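Local coordinates for petrobactin biosynthesis protein AsbB (Bacillus anthracis, PDB 3TO3), which catalyses the ATP-dependent condensation of spermidine with citryl-spermidine intermediates in the biosynthesis of the siderophore petrobactin, at residues Ile171-Arg176 against His247-Glu252; Leu302-Leu305 against Leu310-Leu313. One frame throughout, in Å; residues are numbered along the deposited sequence.

Contact 1: residues Ile171-Arg176 against His247-Glu252; sequences IGFQYR and HPWQWE
Phe173 and Trp249 meet in a T-shaped stack that carries most of this contact. The phenyl ring drives the edge formed by CD1 and CE1 against one face of the indole, over its five-membered ring; the two centroids lie 4.7 Å apart and the planes stand at 63°. Phe173 CE1 is the leading atom, 3.5 Å from both NE1 and CD1 of Trp249. Next to the stack, the carbonyl oxygen of Gly172 approaches Trp249 CZ2 at 3.4 Å. Gly172 turns the chain with a positive phi (110°), a backbone at which a CB would be jammed against the carbonyl oxygen of Ile171, so that the conformation by itself calls for glycine.

Behind this first shell, each partner is held in place. Trp249 CG lies opposite the backbone N about the first torsion (chi1 -175°), which carries the indole off the first turn of its helix toward Phe173, and a weak hydrogen bond ties NE1 to Asp177. His247 is the N-cap of that helix: ND1, in the plane of its imidazole ring, accepts from Trp249 N at 2.8 Å. On the other segment, Gln174 sits at the N-cap position of the following helix and is hydrogen-bonded to Ser257 of the second subunit, while the Phe173 side chain, about 11 Å from the bound ATP, comes within about 3 Å of that of the ATP-binding residue Met284, which places the junction behind the nucleotide site and close to the homodimer interface.

The contact therefore joins the loop leading into helix 175-181 to the start of helix 248-258. Asn178 and Tyr181 of helix 175-181 pack on the Phe173 ring, Tyr181 also meets the His247 ring edge-to-face, and Ile304 of strand 297-306 packs on both Phe173 and Trp249.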
loop_
_atom_site.group_PDB
_atom_site.type_symbol
_atom_site.label_atom_id
_atom_site.label_comp_id
_atom_site.label_asym_id
_atom_site.label_seq_id
_atom_site.Cartn_x
_atom_site.Cartn_y
_atom_site.Cartn_z
ATOM N N ILE B 171 -1.223 7.484 4.911
ATOM C CA ILE B 171 -0.803 6.214 4.281
ATOM C C ILE B 171 -0.786 6.353 2.734
ATOM O O ILE B 171 -1.783 6.733 2.089
ATOM C CB ILE B 171 -1.704 5.026 4.719
ATOM C CG1 ILE B 171 -2.026 5.111 6.224
ATOM C CG2 ILE B 171 -1.087 3.630 4.314
ATOM C CD1 ILE B 171 -0.851 4.986 7.150
ATOM N N GLY B 172 0.353 6.011 2.143
ATOM C CA GLY B 172 0.660 6.332 0.755
ATOM C C GLY B 172 1.744 7.384 0.521
ATOM O O GLY B 172 2.351 7.353 -0.555
ATOM N N PHE B 173 2.059 8.239 1.510
ATOM C CA PHE B 173 3.219 9.159 1.409
ATOM C C PHE B 173 4.411 8.581 2.149
ATOM O O PHE B 173 4.324 8.297 3.358
ATOM C CB PHE B 173 2.952 10.555 2.032
ATOM C CG PHE B 173 2.081 11.484 1.195
ATOM C CD1 PHE B 173 1.606 11.116 -0.050
ATOM C CD2 PHE B 173 1.731 12.746 1.682
ATOM C CE1 PHE B 173 0.791 12.006 -0.824
ATOM C CE2 PHE B 173 0.929 13.618 0.934
ATOM C CZ PHE B 173 0.455 13.244 -0.324
ATOM N N GLN B 174 5.541 8.428 1.458
ATOM C CA GLN B 174 6.801 8.248 2.186
ATOM C C GLN B 174 7.388 9.650 2.431
ATOM O O GLN B 174 6.743 10.659 2.096
ATOM C CB GLN B 174 7.746 7.302 1.450
ATOM C CG GLN B 174 7.252 5.849 1.501
ATOM C CD GLN B 174 6.945 5.377 2.937
ATOM O OE1 GLN B 174 5.859 4.848 3.207
ATOM N NE2 GLN B 174 7.910 5.567 3.861
ATOM N N TYR B 175 8.574 9.747 3.030
ATOM C CA TYR B 175 9.026 11.066 3.472
ATOM C C TYR B 175 9.123 12.132 2.359
ATOM O O TYR B 175 8.803 13.300 2.592
ATOM C CB TYR B 175 10.310 10.990 4.286
ATOM C CG TYR B 175 11.614 10.952 3.503
ATOM C CD1 TYR B 175 12.264 12.127 3.124
ATOM C CD2 TYR B 175 12.234 9.747 3.208
ATOM C CE1 TYR B 175 13.484 12.090 2.436
ATOM C CE2 TYR B 175 13.441 9.701 2.526
ATOM C CZ TYR B 175 14.064 10.865 2.134
ATOM O OH TYR B 175 15.273 10.800 1.459
ATOM N N ARG B 176 9.539 11.721 1.163
ATOM C CA ARG B 176 9.788 12.659 0.078
ATOM C C ARG B 176 8.492 13.272 -0.455
ATOM O O ARG B 176 8.379 14.486 -0.583
ATOM C CB ARG B 176 10.594 11.978 -1.021
ATOM C CG ARG B 176 11.385 12.928 -1.889
ATOM C CD ARG B 176 12.509 12.197 -2.620
ATOM N NE ARG B 176 13.675 12.047 -1.765
ATOM C CZ ARG B 176 14.524 13.041 -1.526
ATOM N NH1 ARG B 176 14.313 14.230 -2.083
ATOM N NH2 ARG B 176 15.567 12.860 -0.731
ATOM N N HIS B 247 -4.793 16.243 -8.925
ATOM C CA HIS B 247 -3.638 16.463 -8.061
ATOM C C HIS B 247 -2.443 15.772 -8.701
ATOM O O HIS B 247 -2.555 14.646 -9.113
ATOM C CB HIS B 247 -3.917 15.863 -6.700
ATOM C CG HIS B 247 -2.928 16.246 -5.654
ATOM N ND1 HIS B 247 -1.591 15.919 -5.738
ATOM C CD2 HIS B 247 -3.084 16.926 -4.492
ATOM C CE1 HIS B 247 -0.964 16.397 -4.677
ATOM N NE2 HIS B 247 -1.845 17.012 -3.907
ATOM N N PRO B 248 -1.293 16.439 -8.779
ATOM C CA PRO B 248 -0.161 15.770 -9.434
ATOM C C PRO B 248 0.288 14.497 -8.713
ATOM O O PRO B 248 0.804 13.624 -9.408
ATOM C CB PRO B 248 0.958 16.834 -9.423
ATOM C CG PRO B 248 0.598 17.769 -8.291
ATOM C CD PRO B 248 -0.918 17.722 -8.151
ATOM N N TRP B 249 0.086 14.364 -7.397
ATOM C CA TRP B 249 0.426 13.072 -6.733
ATOM C C TRP B 249 -0.544 12.003 -7.194
ATOM O O TRP B 249 -0.162 10.853 -7.422
ATOM C CB TRP B 249 0.383 13.108 -5.187
ATOM C CG TRP B 249 0.854 11.828 -4.530
ATOM C CD1 TRP B 249 2.114 11.565 -4.068
ATOM C CD2 TRP B 249 0.080 10.636 -4.273
ATOM N NE1 TRP B 249 2.168 10.307 -3.536
ATOM C CE2 TRP B 249 0.942 9.710 -3.651
ATOM C CE3 TRP B 249 -1.264 10.276 -4.487
ATOM C CZ2 TRP B 249 0.522 8.428 -3.257
ATOM C CZ3 TRP B 249 -1.696 9.004 -4.082
ATOM C CH2 TRP B 249 -0.798 8.096 -3.482
ATOM N N GLN B 250 -1.803 12.391 -7.323
ATOM C CA GLN B 250 -2.837 11.459 -7.724
ATOM C C GLN B 250 -2.588 10.995 -9.147
ATOM O O GLN B 250 -2.712 9.802 -9.455
ATOM C CB GLN B 250 -4.215 12.082 -7.609
ATOM C CG GLN B 250 -5.306 11.118 -8.030
ATOM C CD GLN B 250 -5.681 10.180 -6.905
ATOM O OE1 GLN B 250 -4.912 9.975 -5.970
ATOM N NE2 GLN B 250 -6.871 9.627 -6.970
ATOM N N TRP B 251 -2.179 11.928 -10.000
ATOM C CA TRP B 251 -1.972 11.606 -11.412
ATOM C C TRP B 251 -0.817 10.616 -11.565
ATOM O O TRP B 251 -0.952 9.591 -12.213
ATOM C CB TRP B 251 -1.734 12.869 -12.255
ATOM C CG TRP B 251 -1.308 12.617 -13.667
ATOM C CD1 TRP B 251 -0.088 12.876 -14.198
ATOM C CD2 TRP B 251 -2.096 12.061 -14.734
ATOM N NE1 TRP B 251 -0.049 12.514 -15.511
ATOM C CE2 TRP B 251 -1.269 12.012 -15.875
ATOM C CE3 TRP B 251 -3.416 11.589 -14.833
ATOM C CZ2 TRP B 251 -1.712 11.506 -17.118
ATOM C CZ3 TRP B 251 -3.867 11.100 -16.070
ATOM C CH2 TRP B 251 -3.008 11.064 -17.196
ATOM N N GLU B 252 0.307 10.917 -10.948
ATOM C CA GLU B 252 1.483 10.088 -11.146
ATOM C C GLU B 252 1.504 8.797 -10.350
ATOM O O GLU B 252 2.221 7.876 -10.709
ATOM C CB GLU B 252 2.733 10.876 -10.783
ATOM C CG GLU B 252 3.113 11.921 -11.778
ATOM C CD GLU B 252 4.431 12.565 -11.407
ATOM O OE1 GLU B 252 4.412 13.476 -10.554
ATOM O OE2 GLU B 252 5.482 12.143 -11.943
#

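Contact 2: residues Leu302-Leu305 against Leu310-Leu313; sequences LNIL and LRTL. With ATP (adenosine-5'-triphosphate), chain E.
Arg311 lays its aliphatic stem across Ile304 at about a right angle, with Arg311 CG 4.1 Å from Ile304 CG1, and the chain then bends so that the guanidinium reaches the nucleotide. Bends at chi2 (-58°) and chi3 (88°) make this change of direction possible. Arg311 NH1 donates a hydrogen bond to the alpha-phosphate oxygen O1A of ATP at 2.6 Å, with the oxygen at the guanidinium edge and near its plane, while NE is held by the carbonyl of Thr309. Leu302 CB lies 4.1 Å from Arg311 CB.

Elsewhere, Asn303 runs obliquely to both Leu310 and Thr312. Its ND2 lies 3.6 Å from Leu310 CD1, its OD1 3.4 Å from Thr312 CG2, and OD1 is hydrogen-bonded to Ser365. Backbone bonds join the strands: Leu302 N gives to Arg311 O at 3.0 Å, and Arg311 N to Ile304 O at 3.2 Å, the latter rather bent at 137°.

This is a short, weakly bonded antiparallel beta hairpin of strands 297-306 and 309-311, whose second strand presents an ATP-binding arginine beside Ser283, Arg285, Lys299 and Tyr391 in the nucleotide site of an IucA/IucC synthetase.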
loop_
_atom_site.group_PDB
_atom_site.type_symbol
_atom_site.label_atom_id
_atom_site.label_comp_id
_atom_site.label_asym_id
_atom_site.label_seq_id
_atom_site.Cartn_x
_atom_site.Cartn_y
_atom_site.Cartn_z
ATOM N N LEU B 302 -7.820 12.204 -3.849
ATOM C CA LEU B 302 -6.471 11.800 -3.482
ATOM C C LEU B 302 -6.504 10.418 -2.885
ATOM O O LEU B 302 -7.170 10.202 -1.877
ATOM C CB LEU B 302 -5.917 12.808 -2.503
ATOM C CG LEU B 302 -4.421 12.865 -2.260
ATOM C CD1 LEU B 302 -3.636 13.201 -3.545
ATOM C CD2 LEU B 302 -4.172 13.882 -1.129
ATOM N N ASN B 303 -5.767 9.454 -3.418
ATOM C CA ASN B 303 -5.956 8.188 -2.769
ATOM C C ASN B 303 -4.832 7.981 -1.767
ATOM O O ASN B 303 -3.901 7.226 -1.998
ATOM C CB ASN B 303 -5.825 7.104 -3.854
ATOM C CG ASN B 303 -7.169 6.700 -4.463
ATOM O OD1 ASN B 303 -7.809 7.471 -5.204
ATOM N ND2 ASN B 303 -7.592 5.479 -4.167
ATOM N N ILE B 304 -5.128 8.373 -0.541
ATOM C CA ILE B 304 -4.220 8.260 0.585
ATOM C C ILE B 304 -5.160 8.175 1.767
ATOM O O ILE B 304 -6.329 8.612 1.715
ATOM C CB ILE B 304 -3.211 9.472 0.821
ATOM C CG1 ILE B 304 -3.941 10.733 1.268
ATOM C CG2 ILE B 304 -2.272 9.740 -0.354
ATOM C CD1 ILE B 304 -2.995 11.834 1.723
ATOM N N LEU B 305 -4.649 7.599 2.836
ATOM C CA LEU B 305 -5.463 7.396 3.996
ATOM C C LEU B 305 -4.975 8.292 5.126
ATOM O O LEU B 305 -3.839 8.174 5.609
ATOM C CB LEU B 305 -5.427 5.932 4.386
ATOM C CG LEU B 305 -6.525 5.496 5.332
ATOM C CD1 LEU B 305 -7.410 4.457 4.622
ATOM C CD2 LEU B 305 -5.889 4.955 6.626
ATOM N N LEU B 310 -10.081 6.720 3.077
ATOM C CA LEU B 310 -9.637 7.197 1.758
ATOM C C LEU B 310 -10.192 8.592 1.373
ATOM O O LEU B 310 -11.382 8.867 1.522
ATOM C CB LEU B 310 -9.979 6.193 0.653
ATOM C CG LEU B 310 -8.915 5.177 0.242
ATOM C CD1 LEU B 310 -9.261 4.623 -1.126
ATOM C CD2 LEU B 310 -7.518 5.794 0.218
ATOM N N ARG B 311 -9.310 9.409 0.794
ATOM C CA ARG B 311 -9.502 10.830 0.436
ATOM C C ARG B 311 -10.118 10.978 -0.975
ATOM O O ARG B 311 -9.927 11.969 -1.682
ATOM C CB ARG B 311 -8.245 11.673 0.649
ATOM C CG ARG B 311 -7.810 11.787 2.113
ATOM C CD ARG B 311 -8.922 12.380 2.996
ATOM N NE ARG B 311 -9.833 11.354 3.513
ATOM C CZ ARG B 311 -11.057 11.598 3.986
ATOM N NH1 ARG B 311 -11.535 12.838 4.013
ATOM N NH2 ARG B 311 -11.813 10.602 4.434
ATOM N N THR B 312 -10.650 9.875 -1.467
ATOM C CA THR B 312 -11.440 9.926 -2.676
ATOM C C THR B 312 -12.687 10.813 -2.490
ATOM O O THR B 312 -13.112 11.112 -1.364
ATOM C CB THR B 312 -11.910 8.513 -3.043
ATOM O OG1 THR B 312 -12.489 7.889 -1.878
ATOM C CG2 THR B 312 -10.738 7.685 -3.547
ATOM N N LEU B 313 -13.231 11.276 -3.609
ATOM C CA LEU B 313 -14.546 11.890 -3.625
ATOM C C LEU B 313 -15.591 10.880 -4.083
ATOM O O LEU B 313 -15.550 10.434 -5.232
ATOM C CB LEU B 313 -14.544 13.061 -4.596
ATOM C CG LEU B 313 -13.662 14.183 -4.104
ATOM C CD1 LEU B 313 -13.430 15.234 -5.184
ATOM C CD2 LEU B 313 -14.297 14.756 -2.835
HETATM P PB ATP E . -11.918 17.773 3.522
HETATM O O1B ATP E . -10.965 17.466 2.393
HETATM O O2B ATP E . -13.170 16.952 3.363
HETATM O O3B ATP E . -12.244 19.312 3.530
HETATM P PA ATP E . -10.811 16.028 5.288
HETATM O O1A ATP E . -10.506 15.250 4.023
HETATM O O2A ATP E . -11.890 15.369 6.139
HETATM O O3A ATP E . -11.272 17.464 4.912
HETATM O "O5'" ATP E . -9.473 16.118 6.106
HETATM C "C5'" ATP E . -9.214 17.196 6.925
HETATM C "C4'" ATP E . -8.197 17.026 7.907
HETATM O "O4'" ATP E . -8.360 18.029 8.966
HETATM C "C3'" ATP E . -8.324 15.707 8.568
HETATM O "O3'" ATP E . -7.172 14.978 8.390
HETATM C "C2'" ATP E . -8.546 16.015 9.992
HETATM O "O2'" ATP E . -7.922 15.102 10.792
HETATM C "C1'" ATP E . -7.935 17.369 10.120
HETATM N N9 ATP E . -8.268 18.092 11.318
HETATM C C8 ATP E . -7.360 18.663 12.129
HETATM N N7 ATP E . -8.020 19.249 13.137
HETATM C C5 ATP E . -9.349 19.064 12.971
HETATM C C6 ATP E . -10.475 19.459 13.708
HETATM N N6 ATP E . -10.299 20.221 14.914
HETATM N N1 ATP E . -11.706 19.110 13.268
HETATM C C2 ATP E . -11.850 18.392 12.135
HETATM N N3 ATP E . -10.784 17.995 11.404
HETATM C C4 ATP E . -9.522 18.315 11.795
#

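How the contacts relate
The centres of the two contacts lie about 11 Å apart, and strand 297-306 connects them. Gln250 OE1 of contact 1 probably accepts from Asn303 N at 2.7 Å, and Ile171 N probably donates to Leu305 O at 2.8 Å, so Asn303 N and Leu305 O, which point to the side of the strand opposite 310-313, bond to both segments of contact 1. Their chemistry differs with place. Contact 1 is a mostly buried aromatic junction between elements far apart in sequence, without a hydrogen bond between its segments. Contact 2 is local, partly buried and based on backbone pairing, and it ends in a charged group at the nucleotide.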